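Local coordinates for tryptophan synthase alpha chain (Chlamydia trachomatis, PDB 6V82), which probably cleaves indoleglycerol phosphate to indole and glyceraldehyde 3-phosphate, the alpha-subunit half-reaction of the last step of tryptophan biosynthesis, at residues 2-7 against 89-94; 115-120 against 144-149. All coordinates share one frame; numbering follows the deposited sequence.

Contact 1 of 2, residues 2-7 against 89-94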
loop_
_atom_site.group_PDB
_atom_site.type_symbol
_atom_site.label_atom_id
_atom_site.label_comp_id
_atom_site.label_asym_id
_atom_site.label_seq_id
_atom_site.Cartn_x
_atom_site.Cartn_y
_atom_site.Cartn_z
ATOM N N SER A 2 37.457 -40.929 30.412
ATOM C CA SER A 2 38.090 -41.593 31.550
ATOM C C SER A 2 37.046 -41.940 32.604
ATOM O O SER A 2 37.152 -42.963 33.282
ATOM C CB SER A 2 39.186 -40.717 32.166
ATOM O OG SER A 2 38.634 -39.644 32.916
ATOM N N LYS A 3 36.054 -41.066 32.754
ATOM C CA LYS A 3 34.892 -41.335 33.591
ATOM C C LYS A 3 33.693 -41.758 32.765
ATOM O O LYS A 3 32.910 -42.609 33.199
ATOM C CB LYS A 3 34.533 -40.102 34.429
ATOM C CG LYS A 3 33.407 -40.328 35.425
ATOM C CD LYS A 3 33.417 -39.307 36.567
ATOM C CE LYS A 3 34.383 -39.702 37.671
ATOM N NZ LYS A 3 34.403 -38.692 38.772
ATOM N N LEU A 4 33.545 -41.174 31.574
ATOM C CA LEU A 4 32.592 -41.699 30.606
ATOM C C LEU A 4 33.011 -43.077 30.120
ATOM O O LEU A 4 32.180 -43.987 30.028
ATOM C CB LEU A 4 32.462 -40.741 29.431
ATOM C CG LEU A 4 31.559 -39.550 29.709
ATOM C CD1 LEU A 4 31.860 -38.448 28.709
ATOM C CD2 LEU A 4 30.089 -39.968 29.654
ATOM N N THR A 5 34.296 -43.250 29.803
ATOM C CA THR A 5 34.763 -44.551 29.335
ATOM C C THR A 5 34.531 -45.627 30.389
ATOM O O THR A 5 34.180 -46.765 30.056
ATOM C CB THR A 5 36.241 -44.478 28.947
ATOM O OG1 THR A 5 37.051 -44.405 30.127
ATOM C CG2 THR A 5 36.500 -43.251 28.085
ATOM N N GLN A 6 34.701 -45.280 31.668
ATOM C CA GLN A 6 34.422 -46.237 32.735
ATOM C C GLN A 6 32.960 -46.664 32.719
ATOM O O GLN A 6 32.652 -47.858 32.772
ATOM C CB GLN A 6 34.795 -45.648 34.099
ATOM C CG GLN A 6 36.251 -45.857 34.511
ATOM C CD GLN A 6 36.616 -47.328 34.699
ATOM O OE1 GLN A 6 37.329 -47.914 33.879
ATOM N NE2 GLN A 6 36.138 -47.926 35.790
ATOM N N VAL A 7 32.039 -45.699 32.623
ATOM C CA VAL A 7 30.628 -46.028 32.799
ATOM C C VAL A 7 30.118 -46.909 31.665
ATOM O O VAL A 7 29.185 -47.698 31.860
ATOM C CB VAL A 7 29.786 -44.746 32.955
ATOM C CG1 VAL A 7 29.595 -44.038 31.629
ATOM C CG2 VAL A 7 28.441 -45.079 33.569
ATOM N N GLU A 89 30.420 -40.164 40.969
ATOM C CA GLU A 89 30.622 -41.259 40.021
ATOM C C GLU A 89 29.892 -41.048 38.703
ATOM O O GLU A 89 30.460 -41.294 37.640
ATOM C CB GLU A 89 30.146 -42.576 40.647
ATOM C CG GLU A 89 31.040 -43.789 40.433
ATOM C CD GLU A 89 30.652 -44.966 41.357
ATOM O OE1 GLU A 89 31.504 -45.419 42.173
ATOM O OE2 GLU A 89 29.482 -45.421 41.274
ATOM N N VAL A 90 28.639 -40.604 38.758
ATOM C CA VAL A 90 27.779 -40.387 37.598
ATOM C C VAL A 90 28.393 -39.369 36.645
ATOM O O VAL A 90 28.650 -38.224 37.039
ATOM C CB VAL A 90 26.383 -39.929 38.039
ATOM C CG1 VAL A 90 25.572 -39.523 36.844
ATOM C CG2 VAL A 90 25.682 -41.056 38.795
ATOM N N PRO A 91 28.642 -39.744 35.392
ATOM C CA PRO A 91 29.150 -38.776 34.409
ATOM C C PRO A 91 28.167 -37.639 34.166
ATOM O O PRO A 91 26.952 -37.846 34.155
ATOM C CB PRO A 91 29.335 -39.624 33.149
ATOM C CG PRO A 91 29.514 -41.015 33.661
ATOM C CD PRO A 91 28.655 -41.123 34.883
ATOM N N LEU A 92 28.705 -36.429 33.966
ATOM C CA LEU A 92 27.916 -35.240 33.636
ATOM C C LEU A 92 28.330 -34.719 32.268
ATOM O O LEU A 92 29.502 -34.381 32.060
ATOM C CB LEU A 92 28.096 -34.137 34.678
ATOM C CG LEU A 92 27.674 -34.489 36.102
ATOM C CD1 LEU A 92 28.011 -33.363 37.062
ATOM C CD2 LEU A 92 26.197 -34.785 36.129
ATOM N N ILE A 93 27.371 -34.661 31.345
ATOM C CA ILE A 93 27.543 -34.059 30.026
ATOM C C ILE A 93 26.961 -32.655 30.078
ATOM O O ILE A 93 25.774 -32.480 30.391
ATOM C CB ILE A 93 26.838 -34.875 28.928
ATOM C CG1 ILE A 93 27.226 -36.352 28.969
ATOM C CG2 ILE A 93 27.140 -34.287 27.572
ATOM C CD1 ILE A 93 28.717 -36.566 29.040
ATOM N N LEU A 94 27.770 -31.647 29.775
ATOM C CA LEU A 94 27.207 -30.324 29.546
ATOM C C LEU A 94 26.726 -30.251 28.102
ATOM O O LEU A 94 27.521 -30.397 27.163
ATOM C CB LEU A 94 28.213 -29.218 29.823
ATOM C CG LEU A 94 27.513 -27.859 29.794
ATOM C CD1 LEU A 94 26.551 -27.772 30.949
ATOM C CD2 LEU A 94 28.519 -26.707 29.845
#
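Leu4 and Pro91 mark the closest backbone approach, their CA atoms 5.9 Å apart, where the short helix 4-7 sits against the loop that leads into strand 92-96. The contact across the segments is carried by apolar groups, and the proline ring is at its middle. From the first turn of the helix, Leu4 lays its CD2 methyl on Pro91 CB at 3.6 Å, the two side chains meeting at a slant. Both leucine methyls meet the end of Ile93: CD1 and CD2 of Leu4 each lie 3.7 Å from Ile93 CD1. These two side chains cross at about a right angle, so the leucine fork spans the proline and Ile93 of the strand. With CG1 opposite the carbonyl carbon (chi1 -52°) and a further bend at chi2 (-49°), the ethyl arm of Ile93 brings CD1 to the leucine. One helical turn on, Val7 reaches the outer corner of the ring, its CG1 3.6 Å from Pro91 CG. That branch lies between the backbone N and the carbonyl carbon at chi1 75°, the crowded position for valine. The helix backbone also takes part, since Lys3 O comes within 3.8 Å of Pro91 CG while accepting the N-H of Val7 to close the first turn. At the outer margin, the lysine stem runs over the loop, its CD 3.7 Å from Glu89 O, and the ammonium NZ then bonds to Gln88 O. Leu4 further reaches Ile149 and Phe171, while Ile93 touches Glu44, a predicted catalytic proton acceptor. This is an N-terminal helix packed where the strands begin, as in the TIM barrels of the TrpA family, where such a helix closes the floor of the barrel.

Contact 2 of 2, residues 115-120 against 144-149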
loop_
_atom_site.group_PDB
_atom_site.type_symbol
_atom_site.label_atom_id
_atom_site.label_comp_id
_atom_site.label_asym_id
_atom_site.label_seq_id
_atom_site.Cartn_x
_atom_site.Cartn_y
_atom_site.Cartn_z
ATOM N N ALA A 115 34.556 -28.524 38.496
ATOM C CA ALA A 115 33.291 -28.593 39.219
ATOM C C ALA A 115 32.670 -29.985 39.138
ATOM O O ALA A 115 31.902 -30.373 40.030
ATOM C CB ALA A 115 32.325 -27.538 38.686
ATOM N N GLY A 116 33.001 -30.753 38.098
ATOM C CA GLY A 116 32.399 -32.055 37.926
ATOM C C GLY A 116 31.989 -32.415 36.507
ATOM O O GLY A 116 31.584 -33.559 36.277
ATOM N N ILE A 117 32.073 -31.485 35.546
ATOM C CA ILE A 117 31.671 -31.805 34.173
ATOM C C ILE A 117 32.702 -32.738 33.546
ATOM O O ILE A 117 33.912 -32.575 33.748
ATOM C CB ILE A 117 31.509 -30.528 33.327
ATOM C CG1 ILE A 117 30.338 -29.660 33.825
ATOM C CG2 ILE A 117 31.348 -30.890 31.851
ATOM C CD1 ILE A 117 28.982 -30.373 33.858
ATOM N N ASN A 118 32.230 -33.727 32.780
ATOM C CA ASN A 118 33.108 -34.691 32.129
ATOM C C ASN A 118 33.085 -34.621 30.617
ATOM O O ASN A 118 34.087 -34.947 29.979
ATOM C CB ASN A 118 32.736 -36.118 32.546
ATOM C CG ASN A 118 32.643 -36.269 34.047
ATOM O OD1 ASN A 118 31.552 -36.459 34.588
ATOM N ND2 ASN A 118 33.785 -36.149 34.740
ATOM N N GLY A 119 31.970 -34.238 30.025
ATOM C CA GLY A 119 31.888 -34.119 28.586
ATOM C C GLY A 119 31.128 -32.869 28.233
ATOM O O GLY A 119 30.323 -32.361 29.020
ATOM N N VAL A 120 31.395 -32.368 27.034
ATOM C CA VAL A 120 30.715 -31.195 26.510
ATOM C C VAL A 120 30.176 -31.543 25.135
ATOM O O VAL A 120 30.914 -32.034 24.273
ATOM C CB VAL A 120 31.640 -29.964 26.454
ATOM C CG1 VAL A 120 30.955 -28.828 25.723
ATOM C CG2 VAL A 120 32.018 -29.523 27.883
ATOM N N VAL A 144 41.984 -29.313 28.402
ATOM C CA VAL A 144 41.631 -29.311 29.814
ATOM C C VAL A 144 41.075 -30.647 30.286
ATOM O O VAL A 144 40.731 -30.774 31.466
ATOM C CB VAL A 144 40.637 -28.177 30.137
ATOM C CG1 VAL A 144 41.128 -26.858 29.551
ATOM C CG2 VAL A 144 39.261 -28.517 29.626
ATOM N N GLY A 145 40.978 -31.647 29.411
ATOM C CA GLY A 145 40.532 -32.969 29.815
ATOM C C GLY A 145 39.038 -33.215 29.754
ATOM O O GLY A 145 38.564 -34.197 30.344
ATOM N N LEU A 146 38.278 -32.359 29.079
ATOM C CA LEU A 146 36.867 -32.609 28.855
ATOM C C LEU A 146 36.697 -33.408 27.573
ATOM O O LEU A 146 37.447 -33.232 26.608
ATOM C CB LEU A 146 36.087 -31.297 28.767
ATOM C CG LEU A 146 36.070 -30.419 30.013
ATOM C CD1 LEU A 146 35.600 -29.015 29.666
ATOM C CD2 LEU A 146 35.179 -31.031 31.075
ATOM N N ASP A 147 35.706 -34.300 27.569
ATOM C CA ASP A 147 35.421 -35.114 26.393
ATOM C C ASP A 147 34.473 -34.373 25.461
ATOM O O ASP A 147 33.335 -34.085 25.859
ATOM C CB ASP A 147 34.800 -36.441 26.789
ATOM C CG ASP A 147 35.791 -37.375 27.435
ATOM O OD1 ASP A 147 37.007 -37.117 27.312
ATOM O OD2 ASP A 147 35.351 -38.366 28.058
ATOM N N PRO A 148 34.880 -34.057 24.232
ATOM C CA PRO A 148 33.930 -33.501 23.258
ATOM C C PRO A 148 32.987 -34.591 22.760
ATOM O O PRO A 148 33.422 -35.609 22.214
ATOM C CB PRO A 148 34.834 -32.973 22.137
ATOM C CG PRO A 148 36.246 -33.068 22.660
ATOM C CD PRO A 148 36.240 -34.152 23.682
ATOM N N ILE A 149 31.688 -34.375 22.959
ATOM C CA ILE A 149 30.655 -35.345 22.608
ATOM C C ILE A 149 30.050 -34.914 21.279
ATOM O O ILE A 149 29.309 -33.926 21.215
ATOM C CB ILE A 149 29.580 -35.445 23.695
ATOM C CG1 ILE A 149 30.216 -35.608 25.067
ATOM C CG2 ILE A 149 28.690 -36.629 23.433
ATOM C CD1 ILE A 149 31.025 -36.885 25.210
#
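Ahead of the meeting of Ile117 with Leu146, the chain leaves helix 106-115 through Gly116, whose positive phi, 138°, goes with two bonds back into the last helical turn, a Schellman motif; Gly145 ends helix 136-144 in the same way, so both strands are entered from a glycine-terminated helix. Ile117 offers its CG2 methyl to Leu146 CD2 at 3.9 Å, the side chains slanting across one another. That leucine methyl also lies close against the backbone, 3.3 Å from Ile117 O. Next, Asn118 turns its side chain from the partner segment and its OD1 accepts the N-H of Leu92, while its carbonyl O accepts Asp147 N at 3.0 Å in a nearly straight bond. Gly119 pairs with Asp147 in parallel register, and its CA rests 3.1 Å from Asp147 O as a CA-H...O contact. Having no side chain here, the glycine lets the Ile149 branch close in, with CG1 4.2 Å from Gly119 CA. Val120 then straddles its partner strand: its N-H goes back to Asp147 O and its own O receives Ile149 N at 2.8 Å, skipping Pro148, which has no N-H to give. Val120 CG2 lies 4.0 Å from Leu146 CD1, so the two methyls of Leu146 are shared between Ile117 and Val120. Leu141 of helix 136-144 packs on Val120, Leu146 and Pro148. Two adjacent parallel strands, with the connecting helix laid over the face that carries Val120 and Pro148, make up a beta-alpha-beta unit of the TIM barrel.

From the N terminus, helix 4-7 comes first, and contact 1 closes a long loop by bringing it to the start of strand 92-96. Contact 2 opens and closes later in the chain, a short excursion through helix 136-144 between strands 119-122 and 147-153; the two are in series, neither nested nor crossed. Their centres lie about 9 Å apart, and strands 92-96 and 119-122 are neighbours in the sheet: Leu94 N probably bonds to Gly119 O, and Asn118 N to Leu92 O. Leu4 CD1 also packs against Asp147 OD2, so the N-terminal helix bridges both contacts. Three consecutive barrel strands are thus joined to the N-terminal helix.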